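Local coordinates for proteasome assembly chaperone family protein (Pyrococcus furiosus DSM 3638, PDB 3WZ2) that is an archaeal homolog of proteasome-assembly chaperones, known as PbaA, and probably acts on the proteasome as an assembly factor or activator, at residues Gly135-Glu138 with Glu139-Glu142; Phe123-Asp126 with Thr127-Val130. All coordinates share one frame; numbering follows the deposited sequence.

Interaction 1. Residues Gly135-Glu138 with Glu139-Glu142; sequences GSEE and ENKE
Ser136 and Glu139 hold each other at the start of a helix. The hydroxyl OG of Ser136 donates to OE1 of Glu139 at 2.6 Å, reaching it from above the carboxylate plane, 39° out of it. The same OE1 also takes a weak bond from the backbone N of Ser136, at 3.1 Å. One carboxylate oxygen thus serves both donors of the serine. OG also acts as an acceptor, in a weak capping bond from the backbone N of Glu138, at 3.3 Å. This is a capping box, with Ser136 as the N-cap of helix 137-145. That helix is the crossover of a beta-alpha-beta unit between strands 130-134 and 149-150. The Glu139 chain folds about its CB-CG bond (chi2 75°), which turns its carboxylate back toward the serine. With an alanine in place of Glu139, the hydroxyl and the backbone N of Ser136 would probably both lose this acceptor, and the start of the helix would be less firmly held. The first turns are otherwise held by backbone bonds. Ser136 O takes the N of Asn140 at 3.0 Å, and more weakly the N of Glu139. Glu137 O receives Lys141 N at 2.9 Å. Glu138 O receives Glu142 N at 3.1 Å. Three acidic side chains converge on one flank. Glu138 OE1 lies 3.9 Å from Glu139 OE2 and 4.1 Å from Glu142 OE2. Their mutual repulsion is probably offset by Lys173, whose NZ makes a salt bridge with each of these three oxygens. The remaining carboxylate oxygen of Glu142, OE1, is hydrogen-bonded to the hydroxyl of Tyr175.

Interaction 2. Residues Phe123-Asp126 with Thr127-Val130; sequences FFKD and TFEV
The Phe128 ring carries Lys125 over one face and the carbonyl oxygen of Phe123 at its edge. CB of Lys125 makes a CH-pi contact, 4.2 Å from the ring centroid and 14° off the ring normal. It sits offset toward the rim. Farther out, the lysine chain crosses the ring obliquely, with CD 4.2 Å from CD1 of Phe128. Phe123 O lies near the ring plane, 3.7 Å from CE1 of Phe128. The backbone of Lys125 also meets the ring, its N 3.5 Å from CZ of Phe128. CA of Phe124 approaches the same end of the ring obliquely. The ring of Phe124 has a different neighbour: OD1 of Asp126 lies at its edge, in plane. The chain doubles back between Lys125 and Phe128, which brings the two side chains together. Phe128 CG stands beside its own backbone N (chi1 -75°), and this turns the ring back toward Lys125, with one face to its CB. The lysine turns about its CG-CD bond (chi3 56°), and its CE comes 3.5 Å from Thr127 O. Its ammonium group forms a salt bridge with Glu180. OE1 of Glu180 also accepts from the backbone N of Glu129, so one oxygen ties both limbs of the turn. This is a surface loop, and it joins strand 112-120 to strand 130-134. Strand 174-181, which bears Glu180, lies between those two in the sheet. Phe128 also meets the ring of Phe182 edge-to-face, and its side chain touches Asn193 of helix 188-202.

How the interactions relate
Interaction 2 comes first along the chain, and strand 130-134 connects it to interaction 1. The loop of residues 123-130 leads into this strand, and helix 137-145 follows it. The two contacts therefore lie toward opposite ends of one strand. Their centres are 25 Å apart, their nearest atoms about 11 Å, and they do not touch. Both lean on the neighbouring strand 174-181: interaction 1 through Tyr175, interaction 2 through Glu180. In interaction 1 the acidic charges are met by Lys173, just before that strand; in interaction 2 Glu180 itself is the partner of Lys125. Interaction 1 is partly buried and has Gly66 of the second subunit packed on Asn140, whereas interaction 2 meets no other chain of the assembly.

Interaction 1. Residues Gly135-Glu138 with Glu139-Glu142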
ATOM      1  N   GLY B 135     -17.628  31.318   0.866  1.00 17.59           N
ATOM      2  CA  GLY B 135     -16.269  31.219   0.357  1.00 19.60           C
ATOM      3  C   GLY B 135     -15.541  32.540   0.277  1.00 19.83           C
ATOM      4  O   GLY B 135     -14.329  32.560   0.191  1.00 21.45           O
ATOM      5  N   SER B 136     -16.277  33.635   0.245  1.00 19.97           N
ATOM      6  CA  SER B 136     -15.695  34.965   0.397  1.00 22.93           C
ATOM      7  C   SER B 136     -16.657  35.830   1.199  1.00 27.03           C
ATOM      8  O   SER B 136     -17.795  35.415   1.503  1.00 25.05           O
ATOM      9  CB  SER B 136     -15.478  35.621  -0.987  1.00 22.52           C
ATOM     10  OG  SER B 136     -16.728  36.131  -1.494  1.00 21.26           O
ATOM     11  N   GLU B 137     -16.250  37.072   1.415  1.00 29.94           N
ATOM     12  CA  GLU B 137     -17.013  37.997   2.231  1.00 33.89           C
ATOM     13  C   GLU B 137     -18.352  38.309   1.576  1.00 30.20           C
ATOM     14  O   GLU B 137     -19.350  38.391   2.264  1.00 30.70           O
ATOM     15  CB  GLU B 137     -16.229  39.292   2.492  1.00 37.86           C
ATOM     16  CG  GLU B 137     -16.870  40.227   3.535  1.00 49.82           C
ATOM     17  CD  GLU B 137     -17.142  39.553   4.901  1.00 55.86           C
ATOM     18  OE1 GLU B 137     -18.172  39.866   5.556  1.00 59.66           O
ATOM     19  OE2 GLU B 137     -16.313  38.706   5.333  1.00 62.56           O
ATOM     20  N   GLU B 138     -18.384  38.414   0.259  1.00 28.53           N
ATOM     21  CA  GLU B 138     -19.619  38.586  -0.484  1.00 33.90           C
ATOM     22  C   GLU B 138     -20.681  37.510  -0.166  1.00 31.02           C
ATOM     23  O   GLU B 138     -21.861  37.836  -0.004  1.00 27.52           O
ATOM     24  CB  GLU B 138     -19.378  38.586  -2.011  1.00 40.41           C
ATOM     25  CG  GLU B 138     -20.629  38.994  -2.809  1.00 51.63           C
ATOM     26  CD  GLU B 138     -20.403  39.179  -4.309  1.00 65.37           C
ATOM     27  OE1 GLU B 138     -20.891  38.333  -5.108  1.00 62.54           O
ATOM     28  OE2 GLU B 138     -19.738  40.171  -4.688  1.00 75.23           O
ATOM     29  N   GLU B 139     -20.263  36.246  -0.100  1.00 25.16           N
ATOM     30  CA  GLU B 139     -21.197  35.161   0.208  1.00 22.57           C
ATOM     31  C   GLU B 139     -21.579  35.225   1.671  1.00 19.97           C
ATOM     32  O   GLU B 139     -22.696  34.900   2.026  1.00 19.82           O
ATOM     33  CB  GLU B 139     -20.590  33.799  -0.151  1.00 22.34           C
ATOM     34  CG  GLU B 139     -20.592  33.538  -1.652  1.00 25.39           C
ATOM     35  CD  GLU B 139     -19.520  34.323  -2.390  1.00 28.12           C
ATOM     36  OE1 GLU B 139     -18.346  34.199  -2.025  1.00 28.91           O
ATOM     37  OE2 GLU B 139     -19.865  35.064  -3.323  1.00 33.39           O
ATOM     38  N   ASN B 140     -20.647  35.608   2.532  1.00 18.52           N
ATOM     39  CA  ASN B 140     -20.998  35.769   3.927  1.00 20.69           C
ATOM     40  C   ASN B 140     -22.133  36.822   4.032  1.00 21.80           C
ATOM     41  O   ASN B 140     -23.047  36.665   4.828  1.00 21.59           O
ATOM     42  CB  ASN B 140     -19.812  36.227   4.794  1.00 21.22           C
ATOM     43  CG  ASN B 140     -18.896  35.132   5.244  1.00 24.17           C
ATOM     44  OD1 ASN B 140     -17.880  35.367   5.954  1.00 26.26           O
ATOM     45  ND2 ASN B 140     -19.236  33.942   4.903  1.00 22.97           N
ATOM     46  N   LYS B 141     -22.032  37.899   3.272  1.00 23.55           N
ATOM     47  CA  LYS B 141     -23.028  38.982   3.345  1.00 30.36           C
ATOM     48  C   LYS B 141     -24.364  38.505   2.844  1.00 27.09           C
ATOM     49  O   LYS B 141     -25.369  38.816   3.452  1.00 27.61           O
ATOM     50  CB  LYS B 141     -22.571  40.240   2.590  1.00 36.41           C
ATOM     51  CG  LYS B 141     -21.404  40.915   3.296  1.00 44.47           C
ATOM     52  CD  LYS B 141     -20.693  42.070   2.552  1.00 57.66           C
ATOM     53  CE  LYS B 141     -21.622  43.182   2.127  1.00 66.73           C
ATOM     54  NZ  LYS B 141     -20.867  44.437   1.846  1.00 74.90           N
ATOM     55  N   GLU B 142     -24.381  37.731   1.764  1.00 26.61           N
ATOM     56  CA  GLU B 142     -25.618  37.108   1.330  1.00 29.64           C
ATOM     57  C   GLU B 142     -26.271  36.272   2.422  1.00 26.61           C
ATOM     58  O   GLU B 142     -27.482  36.349   2.617  1.00 30.74           O
ATOM     59  CB  GLU B 142     -25.396  36.216   0.144  1.00 34.11           C
ATOM     60  CG  GLU B 142     -25.133  36.973  -1.120  1.00 42.46           C
ATOM     61  CD  GLU B 142     -24.766  36.036  -2.257  1.00 47.87           C
ATOM     62  OE1 GLU B 142     -25.332  34.896  -2.289  1.00 45.63           O
ATOM     63  OE2 GLU B 142     -23.918  36.468  -3.076  1.00 43.32           O
TER

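Interaction 2. Residues Phe123-Asp126 with Thr127-Val130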
ATOM      1  N   PHE B 123     -23.992  17.831  22.688  1.00 32.94           N
ATOM      2  CA  PHE B 123     -25.064  17.710  23.669  1.00 33.90           C
ATOM      3  C   PHE B 123     -26.408  18.095  23.035  1.00 34.78           C
ATOM      4  O   PHE B 123     -26.469  18.603  21.906  1.00 30.13           O
ATOM      5  CB  PHE B 123     -24.799  18.591  24.917  1.00 36.63           C
ATOM      6  CG  PHE B 123     -24.556  20.055  24.604  1.00 38.50           C
ATOM      7  CD1 PHE B 123     -25.619  20.943  24.461  1.00 36.42           C
ATOM      8  CD2 PHE B 123     -23.265  20.539  24.448  1.00 39.26           C
ATOM      9  CE1 PHE B 123     -25.395  22.280  24.155  1.00 37.87           C
ATOM     10  CE2 PHE B 123     -23.033  21.884  24.154  1.00 41.87           C
ATOM     11  CZ  PHE B 123     -24.111  22.761  24.000  1.00 37.40           C
ATOM     12  N   PHE B 124     -27.480  17.829  23.766  1.00 35.34           N
ATOM     13  CA  PHE B 124     -28.837  18.133  23.323  1.00 37.21           C
ATOM     14  C   PHE B 124     -29.120  19.629  23.487  1.00 33.00           C
ATOM     15  O   PHE B 124     -28.741  20.218  24.471  1.00 35.80           O
ATOM     16  CB  PHE B 124     -29.849  17.283  24.112  1.00 44.37           C
ATOM     17  CG  PHE B 124     -31.287  17.576  23.777  1.00 50.38           C
ATOM     18  CD1 PHE B 124     -31.969  16.857  22.831  1.00 54.03           C
ATOM     19  CD2 PHE B 124     -31.945  18.606  24.410  1.00 58.55           C
ATOM     20  CE1 PHE B 124     -33.296  17.131  22.544  1.00 55.78           C
ATOM     21  CE2 PHE B 124     -33.270  18.893  24.120  1.00 59.89           C
ATOM     22  CZ  PHE B 124     -33.949  18.149  23.182  1.00 54.70           C
ATOM     23  N   LYS B 125     -29.824  20.219  22.524  1.00 31.34           N
ATOM     24  CA  LYS B 125     -30.472  21.528  22.682  1.00 28.55           C
ATOM     25  C   LYS B 125     -31.929  21.413  22.347  1.00 29.56           C
ATOM     26  O   LYS B 125     -32.316  20.623  21.493  1.00 27.84           O
ATOM     27  CB  LYS B 125     -29.827  22.552  21.751  1.00 29.09           C
ATOM     28  CG  LYS B 125     -28.314  22.735  21.989  1.00 31.39           C
ATOM     29  CD  LYS B 125     -27.603  23.643  20.978  1.00 32.50           C
ATOM     30  CE  LYS B 125     -28.204  25.027  20.883  1.00 33.50           C
ATOM     31  NZ  LYS B 125     -27.415  25.887  19.963  1.00 33.38           N
ATOM     32  N   ASP B 126     -32.753  22.233  22.998  1.00 30.47           N
ATOM     33  CA  ASP B 126     -34.168  22.284  22.664  1.00 33.82           C
ATOM     34  C   ASP B 126     -34.392  22.817  21.277  1.00 30.88           C
ATOM     35  O   ASP B 126     -35.290  22.361  20.596  1.00 30.39           O
ATOM     36  CB  ASP B 126     -34.928  23.099  23.711  1.00 38.16           C
ATOM     37  CG  ASP B 126     -34.877  22.426  25.096  1.00 45.11           C
ATOM     38  OD1 ASP B 126     -35.514  21.361  25.223  1.00 44.66           O
ATOM     39  OD2 ASP B 126     -34.150  22.910  26.013  1.00 47.44           O
ATOM     40  N   THR B 127     -33.566  23.781  20.872  1.00 28.78           N
ATOM     41  CA  THR B 127     -33.603  24.326  19.522  1.00 27.95           C
ATOM     42  C   THR B 127     -32.175  24.309  18.970  1.00 26.09           C
ATOM     43  O   THR B 127     -31.324  25.148  19.298  1.00 24.62           O
ATOM     44  CB  THR B 127     -34.222  25.753  19.518  1.00 31.62           C
ATOM     45  OG1 THR B 127     -35.497  25.712  20.182  1.00 34.28           O
ATOM     46  CG2 THR B 127     -34.427  26.284  18.085  1.00 30.72           C
ATOM     47  N   PHE B 128     -31.940  23.345  18.108  1.00 26.25           N
ATOM     48  CA  PHE B 128     -30.760  23.316  17.264  1.00 25.61           C
ATOM     49  C   PHE B 128     -30.851  24.374  16.169  1.00 25.41           C
ATOM     50  O   PHE B 128     -31.860  24.465  15.471  1.00 28.46           O
ATOM     51  CB  PHE B 128     -30.619  21.916  16.633  1.00 25.48           C
ATOM     52  CG  PHE B 128     -30.126  20.867  17.588  1.00 25.51           C
ATOM     53  CD1 PHE B 128     -28.806  20.886  18.049  1.00 25.82           C
ATOM     54  CD2 PHE B 128     -30.970  19.853  18.032  1.00 27.59           C
ATOM     55  CE1 PHE B 128     -28.331  19.890  18.918  1.00 26.91           C
ATOM     56  CE2 PHE B 128     -30.511  18.879  18.912  1.00 28.33           C
ATOM     57  CZ  PHE B 128     -29.185  18.897  19.339  1.00 28.86           C
ATOM     58  N   GLU B 129     -29.770  25.120  15.980  1.00 24.19           N
ATOM     59  CA  GLU B 129     -29.740  26.197  15.002  1.00 25.31           C
ATOM     60  C   GLU B 129     -29.040  25.747  13.667  1.00 26.20           C
ATOM     61  O   GLU B 129     -28.571  24.611  13.524  1.00 23.76           O
ATOM     62  CB  GLU B 129     -29.009  27.403  15.600  1.00 27.66           C
ATOM     63  CG  GLU B 129     -29.614  28.006  16.880  1.00 28.41           C
ATOM     64  CD  GLU B 129     -30.954  28.772  16.729  1.00 30.53           C
ATOM     65  OE1 GLU B 129     -31.656  28.687  15.692  1.00 25.89           O
ATOM     66  OE2 GLU B 129     -31.336  29.440  17.726  1.00 32.55           O
ATOM     67  N   VAL B 130     -29.017  26.648  12.693  1.00 24.87           N
ATOM     68  CA  VAL B 130     -28.285  26.463  11.429  1.00 25.20           C
ATOM     69  C   VAL B 130     -27.310  27.616  11.215  1.00 23.30           C
ATOM     70  O   VAL B 130     -27.678  28.768  11.320  1.00 23.56           O
ATOM     71  CB  VAL B 130     -29.249  26.428  10.221  1.00 24.35           C
ATOM     72  CG1 VAL B 130     -28.485  26.251   8.892  1.00 23.98           C
ATOM     73  CG2 VAL B 130     -30.250  25.316  10.401  1.00 23.12           C
TER